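Local coordinates for protein dUTPase (Streptococcus mutans, PDB 3H6X) that probably hydrolyses dUTP to dUMP and diphosphate, as a trimeric member of the dUTPase family, at residues Val48-Lys53 against Glu96-Ala101; Leu62-Arg67 against Gly83-Asp88; Lys74-Ile79 against Val111-Gly116. All coordinates share one frame; numbering follows the deposited sequence.

Contact 1 (Val48-Lys53 against Glu96-Ala101); sequences VPTGVK and EGHIFA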
loop_
_atom_site.group_PDB
_atom_site.type_symbol
_atom_site.label_atom_id
_atom_site.label_comp_id
_atom_site.label_asym_id
_atom_site.label_seq_id
_atom_site.Cartn_x
_atom_site.Cartn_y
_atom_site.Cartn_z
ATOM N N VAL B 48 10.377 -7.556 -12.272
ATOM C CA VAL B 48 11.366 -6.677 -12.885
ATOM C C VAL B 48 12.555 -6.544 -11.912
ATOM O O VAL B 48 12.372 -6.103 -10.781
ATOM C CB VAL B 48 10.737 -5.307 -13.161
ATOM C CG1 VAL B 48 11.753 -4.328 -13.787
ATOM C CG2 VAL B 48 9.501 -5.485 -14.061
ATOM N N PRO B 49 13.766 -6.905 -12.360
ATOM C CA PRO B 49 14.944 -6.779 -11.497
ATOM C C PRO B 49 15.352 -5.341 -11.274
ATOM O O PRO B 49 15.261 -4.508 -12.146
ATOM C CB PRO B 49 16.043 -7.489 -12.303
ATOM C CG PRO B 49 15.637 -7.274 -13.731
ATOM C CD PRO B 49 14.128 -7.338 -13.725
ATOM N N THR B 50 15.866 -5.092 -10.076
ATOM C CA THR B 50 16.167 -3.778 -9.617
ATOM C C THR B 50 17.701 -3.674 -9.405
ATOM O O THR B 50 18.275 -2.586 -9.314
ATOM C CB THR B 50 15.331 -3.738 -8.348
ATOM O OG1 THR B 50 14.206 -2.855 -8.449
ATOM C CG2 THR B 50 16.097 -3.748 -7.125
ATOM N N GLY B 51 18.370 -4.826 -9.369
ATOM C CA GLY B 51 19.825 -4.856 -9.233
ATOM C C GLY B 51 20.374 -4.606 -7.836
ATOM O O GLY B 51 21.591 -4.690 -7.619
ATOM N N VAL B 52 19.485 -4.351 -6.874
ATOM C CA VAL B 52 19.936 -4.026 -5.518
ATOM C C VAL B 52 19.329 -4.894 -4.417
ATOM O O VAL B 52 18.299 -5.536 -4.609
ATOM C CB VAL B 52 19.680 -2.534 -5.177
ATOM C CG1 VAL B 52 20.464 -1.615 -6.128
ATOM C CG2 VAL B 52 18.188 -2.208 -5.183
ATOM N N LYS B 53 20.022 -4.935 -3.281
ATOM C CA LYS B 53 19.513 -5.555 -2.061
ATOM C C LYS B 53 19.529 -4.482 -0.981
ATOM O O LYS B 53 20.161 -3.441 -1.152
ATOM C CB LYS B 53 20.402 -6.733 -1.649
ATOM C CG LYS B 53 21.894 -6.377 -1.601
ATOM C CD LYS B 53 22.769 -7.632 -1.376
ATOM C CE LYS B 53 24.253 -7.256 -1.353
ATOM N NZ LYS B 53 25.143 -8.493 -1.328
ATOM N N GLU B 96 20.410 -13.620 -2.951
ATOM C CA GLU B 96 21.234 -12.567 -2.349
ATOM C C GLU B 96 20.384 -11.407 -1.828
ATOM O O GLU B 96 20.933 -10.380 -1.413
ATOM C CB GLU B 96 22.247 -12.047 -3.371
ATOM C CG GLU B 96 23.520 -11.491 -2.769
ATOM C CD GLU B 96 24.508 -11.030 -3.832
ATOM O OE1 GLU B 96 24.857 -11.827 -4.733
ATOM O OE2 GLU B 96 24.956 -9.875 -3.753
ATOM N N GLY B 97 19.061 -11.568 -1.854
ATOM C CA GLY B 97 18.181 -10.489 -1.433
ATOM C C GLY B 97 17.872 -9.510 -2.541
ATOM O O GLY B 97 17.412 -8.390 -2.302
ATOM N N HIS B 98 18.100 -9.949 -3.771
ATOM C CA HIS B 98 17.788 -9.126 -4.942
ATOM C C HIS B 98 16.322 -8.721 -4.926
ATOM O O HIS B 98 15.429 -9.566 -4.902
ATOM C CB HIS B 98 18.090 -9.927 -6.201
ATOM C CG HIS B 98 17.990 -9.135 -7.480
ATOM N ND1 HIS B 98 18.080 -9.732 -8.710
ATOM C CD2 HIS B 98 17.797 -7.810 -7.690
ATOM C CE1 HIS B 98 17.956 -8.792 -9.655
ATOM N NE2 HIS B 98 17.801 -7.630 -9.059
ATOM N N ILE B 99 16.070 -7.420 -4.949
ATOM C CA ILE B 99 14.714 -6.903 -4.929
ATOM C C ILE B 99 14.141 -6.855 -6.344
ATOM O O ILE B 99 14.786 -6.349 -7.257
ATOM C CB ILE B 99 14.704 -5.484 -4.327
ATOM C CG1 ILE B 99 15.080 -5.545 -2.839
ATOM C CG2 ILE B 99 13.327 -4.815 -4.520
ATOM C CD1 ILE B 99 15.449 -4.191 -2.269
ATOM N N PHE B 100 12.972 -7.477 -6.524
ATOM C CA PHE B 100 12.215 -7.416 -7.774
ATOM C C PHE B 100 10.912 -6.665 -7.546
ATOM O O PHE B 100 10.320 -6.760 -6.461
ATOM C CB PHE B 100 11.867 -8.820 -8.270
ATOM C CG PHE B 100 13.039 -9.600 -8.788
ATOM C CD1 PHE B 100 13.886 -10.257 -7.910
ATOM C CD2 PHE B 100 13.276 -9.704 -10.157
ATOM C CE1 PHE B 100 14.976 -10.988 -8.386
ATOM C CE2 PHE B 100 14.335 -10.444 -10.636
ATOM C CZ PHE B 100 15.198 -11.076 -9.750
ATOM N N ALA B 101 10.469 -5.944 -8.573
ATOM C CA ALA B 101 9.149 -5.305 -8.573
ATOM C C ALA B 101 8.192 -6.115 -9.454
ATOM O O ALA B 101 8.449 -6.316 -10.639
ATOM C CB ALA B 101 9.271 -3.879 -9.097
#

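Contact 2 (Leu62-Arg67 against Gly83-Asp88); sequences LYLFDR and GVIDGD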
loop_
_atom_site.group_PDB
_atom_site.type_symbol
_atom_site.label_atom_id
_atom_site.label_comp_id
_atom_site.label_asym_id
_atom_site.label_seq_id
_atom_site.Cartn_x
_atom_site.Cartn_y
_atom_site.Cartn_z
ATOM N N LEU B 62 11.379 -2.344 4.768
ATOM C CA LEU B 62 11.448 -1.520 3.571
ATOM C C LEU B 62 10.198 -1.807 2.757
ATOM O O LEU B 62 9.954 -2.958 2.390
ATOM C CB LEU B 62 12.677 -1.897 2.732
ATOM C CG LEU B 62 12.742 -1.239 1.334
ATOM C CD1 LEU B 62 12.874 0.264 1.415
ATOM C CD2 LEU B 62 13.908 -1.818 0.541
ATOM N N TYR B 63 9.399 -0.784 2.478
ATOM C CA TYR B 63 8.211 -0.962 1.647
ATOM C C TYR B 63 8.512 -0.448 0.259
ATOM O O TYR B 63 9.182 0.581 0.110
ATOM C CB TYR B 63 7.054 -0.127 2.185
ATOM C CG TYR B 63 6.469 -0.640 3.471
ATOM C CD1 TYR B 63 6.103 -1.975 3.597
ATOM C CD2 TYR B 63 6.274 0.200 4.551
ATOM C CE1 TYR B 63 5.565 -2.457 4.787
ATOM C CE2 TYR B 63 5.742 -0.278 5.742
ATOM C CZ TYR B 63 5.388 -1.606 5.841
ATOM O OH TYR B 63 4.846 -2.096 7.009
ATOM N N LEU B 64 8.025 -1.161 -0.754
ATOM C CA LEU B 64 8.144 -0.689 -2.139
ATOM C C LEU B 64 6.778 -0.241 -2.605
ATOM O O LEU B 64 5.823 -1.008 -2.539
ATOM C CB LEU B 64 8.591 -1.832 -3.044
ATOM C CG LEU B 64 9.887 -2.541 -2.665
ATOM C CD1 LEU B 64 10.198 -3.612 -3.708
ATOM C CD2 LEU B 64 11.015 -1.517 -2.544
ATOM N N PHE B 65 6.682 1.012 -3.041
ATOM C CA PHE B 65 5.429 1.550 -3.559
ATOM C C PHE B 65 5.553 1.849 -5.032
ATOM O O PHE B 65 6.634 2.151 -5.545
ATOM C CB PHE B 65 5.031 2.850 -2.832
ATOM C CG PHE B 65 4.857 2.686 -1.353
ATOM C CD1 PHE B 65 3.744 2.040 -0.836
ATOM C CD2 PHE B 65 5.809 3.181 -0.479
ATOM C CE1 PHE B 65 3.590 1.886 0.544
ATOM C CE2 PHE B 65 5.665 3.032 0.886
ATOM C CZ PHE B 65 4.544 2.395 1.400
ATOM N N ASP B 66 4.421 1.781 -5.716
ATOM C CA ASP B 66 4.363 2.152 -7.115
ATOM C C ASP B 66 4.766 3.622 -7.255
ATOM O O ASP B 66 4.600 4.421 -6.333
ATOM C CB ASP B 66 2.909 2.033 -7.592
ATOM C CG ASP B 66 2.784 1.306 -8.905
ATOM O OD1 ASP B 66 3.785 1.242 -9.664
ATOM O OD2 ASP B 66 1.701 0.757 -9.159
ATOM N N ARG B 67 5.310 3.977 -8.402
ATOM C CA ARG B 67 5.465 5.394 -8.738
ATOM C C ARG B 67 4.142 5.887 -9.279
ATOM O O ARG B 67 3.454 5.161 -9.991
ATOM C CB ARG B 67 6.549 5.579 -9.793
ATOM C CG ARG B 67 7.949 5.184 -9.343
ATOM C CD ARG B 67 8.979 5.683 -10.330
ATOM N NE ARG B 67 9.159 7.127 -10.245
ATOM C CZ ARG B 67 9.314 7.928 -11.294
ATOM N NH1 ARG B 67 9.299 7.428 -12.530
ATOM N NH2 ARG B 67 9.468 9.225 -11.114
ATOM N N GLY B 83 5.358 -3.806 -1.960
ATOM C CA GLY B 83 6.359 -4.842 -1.762
ATOM C C GLY B 83 6.852 -4.723 -0.329
ATOM O O GLY B 83 7.181 -3.623 0.133
ATOM N N VAL B 84 6.896 -5.842 0.387
ATOM C CA VAL B 84 7.309 -5.824 1.792
ATOM C C VAL B 84 8.649 -6.554 1.880
ATOM O O VAL B 84 8.714 -7.790 1.813
ATOM C CB VAL B 84 6.277 -6.495 2.712
ATOM C CG1 VAL B 84 6.765 -6.489 4.162
ATOM C CG2 VAL B 84 4.938 -5.787 2.609
ATOM N N ILE B 85 9.714 -5.774 2.010
ATOM C CA ILE B 85 11.064 -6.310 1.995
ATOM C C ILE B 85 11.574 -6.408 3.432
ATOM O O ILE B 85 11.827 -5.396 4.089
ATOM C CB ILE B 85 12.008 -5.423 1.188
ATOM C CG1 ILE B 85 11.462 -5.186 -0.235
ATOM C CG2 ILE B 85 13.411 -6.059 1.153
ATOM C CD1 ILE B 85 11.151 -6.491 -0.987
ATOM N N ASP B 86 11.697 -7.646 3.910
ATOM C CA ASP B 86 12.088 -7.923 5.292
ATOM C C ASP B 86 13.613 -7.776 5.466
ATOM O O ASP B 86 14.375 -7.973 4.534
ATOM C CB ASP B 86 11.678 -9.343 5.670
ATOM C CG ASP B 86 10.188 -9.587 5.499
ATOM O OD1 ASP B 86 9.379 -8.799 6.020
ATOM O OD2 ASP B 86 9.835 -10.608 4.875
ATOM N N GLY B 87 14.045 -7.489 6.691
ATOM C CA GLY B 87 15.450 -7.250 6.972
ATOM C C GLY B 87 16.322 -8.470 6.743
ATOM O O GLY B 87 17.518 -8.349 6.520
ATOM N N ASP B 88 15.731 -9.651 6.828
ATOM C CA ASP B 88 16.517 -10.864 6.633
ATOM C C ASP B 88 16.505 -11.379 5.201
ATOM O O ASP B 88 17.030 -12.439 4.933
ATOM C CB ASP B 88 16.166 -11.962 7.659
ATOM C CG ASP B 88 14.667 -12.188 7.804
ATOM O OD1 ASP B 88 13.877 -11.666 6.991
ATOM O OD2 ASP B 88 14.282 -12.911 8.751
#

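Contact 3 (Lys74-Ile79 against Val111-Gly116); sequences KGLVLI and VVLEAG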
loop_
_atom_site.group_PDB
_atom_site.type_symbol
_atom_site.label_atom_id
_atom_site.label_comp_id
_atom_site.label_asym_id
_atom_site.label_seq_id
_atom_site.Cartn_x
_atom_site.Cartn_y
_atom_site.Cartn_z
ATOM N N LYS B 74 2.434 4.841 -18.003
ATOM C CA LYS B 74 3.045 3.659 -18.606
ATOM C C LYS B 74 2.101 2.475 -18.739
ATOM O O LYS B 74 2.408 1.510 -19.441
ATOM C CB LYS B 74 4.265 3.206 -17.806
ATOM C CG LYS B 74 5.400 4.192 -17.728
ATOM C CD LYS B 74 6.574 3.543 -17.029
ATOM C CE LYS B 74 7.908 4.082 -17.533
ATOM N NZ LYS B 74 8.182 5.428 -16.996
ATOM N N GLY B 75 0.964 2.530 -18.058
ATOM C CA GLY B 75 0.018 1.431 -18.102
ATOM C C GLY B 75 0.450 0.254 -17.250
ATOM O O GLY B 75 -0.030 -0.861 -17.445
ATOM N N LEU B 76 1.332 0.513 -16.281
ATOM C CA LEU B 76 1.863 -0.549 -15.411
ATOM C C LEU B 76 1.456 -0.304 -13.969
ATOM O O LEU B 76 1.383 0.851 -13.533
ATOM C CB LEU B 76 3.391 -0.562 -15.447
ATOM C CG LEU B 76 4.086 -0.742 -16.802
ATOM C CD1 LEU B 76 5.589 -0.726 -16.591
ATOM C CD2 LEU B 76 3.630 -2.053 -17.469
ATOM N N VAL B 77 1.209 -1.384 -13.233
ATOM C CA VAL B 77 0.956 -1.299 -11.793
ATOM C C VAL B 77 1.772 -2.332 -11.029
ATOM O O VAL B 77 2.072 -3.403 -11.543
ATOM C CB VAL B 77 -0.539 -1.488 -11.434
ATOM C CG1 VAL B 77 -1.388 -0.349 -12.020
ATOM C CG2 VAL B 77 -1.046 -2.852 -11.891
ATOM N N LEU B 78 2.119 -1.995 -9.788
ATOM C CA LEU B 78 2.733 -2.952 -8.866
ATOM C C LEU B 78 1.602 -3.877 -8.388
ATOM O O LEU B 78 0.740 -3.453 -7.609
ATOM C CB LEU B 78 3.356 -2.184 -7.697
ATOM C CG LEU B 78 4.146 -3.026 -6.689
ATOM C CD1 LEU B 78 5.351 -3.669 -7.343
ATOM C CD2 LEU B 78 4.609 -2.167 -5.541
ATOM N N ILE B 79 1.592 -5.117 -8.883
ATOM C CA ILE B 79 0.390 -5.937 -8.821
ATOM C C ILE B 79 0.059 -6.426 -7.414
ATOM O O ILE B 79 -1.113 -6.683 -7.118
ATOM C CB ILE B 79 0.425 -7.093 -9.850
ATOM C CG1 ILE B 79 -0.986 -7.676 -10.087
ATOM C CG2 ILE B 79 1.443 -8.156 -9.413
ATOM C CD1 ILE B 79 -2.039 -6.668 -10.566
ATOM N N VAL B 111 4.822 -3.504 -23.190
ATOM C CA VAL B 111 5.517 -2.343 -22.633
ATOM C C VAL B 111 6.957 -2.748 -22.347
ATOM O O VAL B 111 7.202 -3.831 -21.826
ATOM C CB VAL B 111 4.839 -1.836 -21.338
ATOM C CG1 VAL B 111 5.689 -0.750 -20.692
ATOM C CG2 VAL B 111 3.435 -1.308 -21.645
ATOM N N VAL B 112 7.893 -1.884 -22.720
ATOM C CA VAL B 112 9.310 -2.135 -22.472
ATOM C C VAL B 112 9.843 -1.158 -21.444
ATOM O O VAL B 112 9.691 0.056 -21.601
ATOM C CB VAL B 112 10.150 -1.971 -23.745
ATOM C CG1 VAL B 112 11.618 -2.152 -23.430
ATOM C CG2 VAL B 112 9.706 -2.983 -24.791
ATOM N N LEU B 113 10.439 -1.700 -20.384
ATOM C CA LEU B 113 11.151 -0.895 -19.405
ATOM C C LEU B 113 12.630 -0.949 -19.764
ATOM O O LEU B 113 13.204 -2.041 -19.832
ATOM C CB LEU B 113 10.931 -1.464 -18.003
ATOM C CG LEU B 113 9.532 -1.232 -17.423
ATOM C CD1 LEU B 113 9.320 -2.020 -16.120
ATOM C CD2 LEU B 113 9.312 0.251 -17.166
ATOM N N GLU B 114 13.225 0.210 -20.038
ATOM C CA GLU B 114 14.658 0.292 -20.321
ATOM C C GLU B 114 15.476 0.257 -19.032
ATOM O O GLU B 114 15.007 0.698 -17.974
ATOM C CB GLU B 114 14.972 1.577 -21.080
ATOM C CG GLU B 114 14.151 1.763 -22.355
ATOM C CD GLU B 114 14.450 0.703 -23.410
ATOM O OE1 GLU B 114 15.513 0.041 -23.342
ATOM O OE2 GLU B 114 13.614 0.531 -24.325
ATOM N N ALA B 115 16.693 -0.280 -19.113
ATOM C CA ALA B 115 17.619 -0.230 -17.982
ATOM C C ALA B 115 17.767 1.209 -17.523
ATOM O O ALA B 115 17.915 2.116 -18.354
ATOM C CB ALA B 115 18.986 -0.783 -18.376
ATOM N N GLY B 116 17.718 1.415 -16.210
ATOM C CA GLY B 116 17.885 2.737 -15.626
ATOM C C GLY B 116 16.601 3.507 -15.363
ATOM O O GLY B 116 16.620 4.515 -14.652
#

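Contact 1 (Val48-Lys53 against Glu96-Ala101)
The imidazole of H98 meets P49, T50 and G51, and the phenyl ring of F100 meets P49. On one face of the H98 ring lies F100 CD1, 4.2 Å above the plane and displaced toward the rim; near the plane, at the edge, G51 N gives a hydrogen bond to H98 NE2 (2.9 Å), its nitrogen 19° out of the plane. T50 N adds a weak bond to the same NE2, and P49 CB approaches H98 CE1 obliquely at 3.5 Å. F100 CE2 lies 3.8 Å from P49 CB, the ring oblique to the proline. With CG anti to the backbone N (chi1 -172°), the H98 ring swings back to G51 although its CB leads away. All this belongs to a jelly-roll β-barrel, in which strand 45-49 pairs antiparallel with strand 100-105: V48 and A101 form a hydrogen-bonded pair, P49 and F100 a non-hydrogen-bonded one. Beyond G51 pairing resumes for a single bond, I99 N to V52 O (2.9 Å). At the far end the extended chain of K53 carries NZ to the anti side of E96 OE2, tilted from the carboxylate plane, in a salt bridge of 2.8 Å; K53 NZ also bonds N91, while E96 OE1 is held by T11.

Contact 2 (Leu62-Arg67 against Gly83-Asp88)
I85 loses more surface to this contact than any other residue, and it does so by lying against both L62 and L64 on one face of an antiparallel strand pair. Its CB sits 3.9 Å from L62 CB, the two side chains running side by side in the same direction. Farther out, I85 CG1 crosses L64 at a slant, 3.9 Å from L64 CG. The torsion chi1 of -54° sets CG1 opposite the carbonyl carbon, turned toward L64, while CG2 stands anti to the backbone N.

G83 comes next. Its N and O both bond to L64, G83 O accepting L64 N at 2.7 Å and G83 N donating to L64 O at 2.9 Å. The same G83 O also receives a CH···O contact from Y63 CA (3.2 Å) and lies in plane at the edge of the Y63 ring, so one carbonyl serves two neighbouring residues.

L64 and L62 complete the face. L62 and I85 repeat the two-bond exchange of L64 and G83, and Y63 with V84 forms the non-hydrogen-bonded pair between. On this other face V84 CG2 meets the edge of the Y63 ring at CE1, 4.0 Å away. There the Y63 ring meets F65 of the second subunit; beyond the strand, D86 and D88 bond to A28 and T24 of the same neighbouring subunit. One face thus looks into the barrel and the other into the subunit interface, the arrangement of a jelly-roll sheet in a trimeric dUTPase.

Contact 3 (Lys74-Ile79 against Val111-Gly116)
Apolar contacts between branched side chains carry almost everything where L76 meets V111 and L113. The two leucines reach toward each other tip to tip, L76 CD1 lying 3.9 Å from L113 CD2 and nearly as close to L113 CD1. L76 and V111 instead slide past one another in opposite directions, with L76 CD2 4.0 Å from V111 CG1. CD1 of L76 leans mainly on L113 and CD2 on V111, a division set by its torsions: CG stands opposite the carbonyl carbon (chi1 -58°), the two methyls then reaching V111 and L113.

Contacts of mixed character lie at the helix end. V111 CG2 packs on the carbonyl K74 O (3.7 Å), and the aliphatic part of K74 crosses L113 at about a right angle, K74 CE lying 4.1 Å from L113 CD2. K74 ends the helix 69-74, and G75, with positive phi, turns the chain into strand 76-78.

The strands do not pair with each other: backbone bonds tie V111 to I40, and V77 and I79 to strand 100-105. L76 also touches M103, and L113 touches V48. Strands of two sheets thus pack through aliphatic side chains in the interior of the jelly-roll β-barrel.

Overall arrangement
The three contacts divide one jelly-roll barrel among its sheets. Their segments interleave along the chain: 48-53, 62-67, 74-79, 83-88, 96-101 and 111-116, so contact 2 is nested inside the loop closed by contact 1, while contact 3 crosses both. Centres of contacts 1 and 2 lie about 11 Å apart, and I99 CG2 meets L64 CD1 at 3.4 Å to join them in the core. Contact 3 lies about 15 Å from contact 1 and about 17 Å from contact 2, centre to centre; strands 100-105 and 76-78 share a sheet, and D66 OD2 probably accepts a hydrogen bond from L78 N. The crossing of contact 3 with the other two brings strands from across this chain into one barrel.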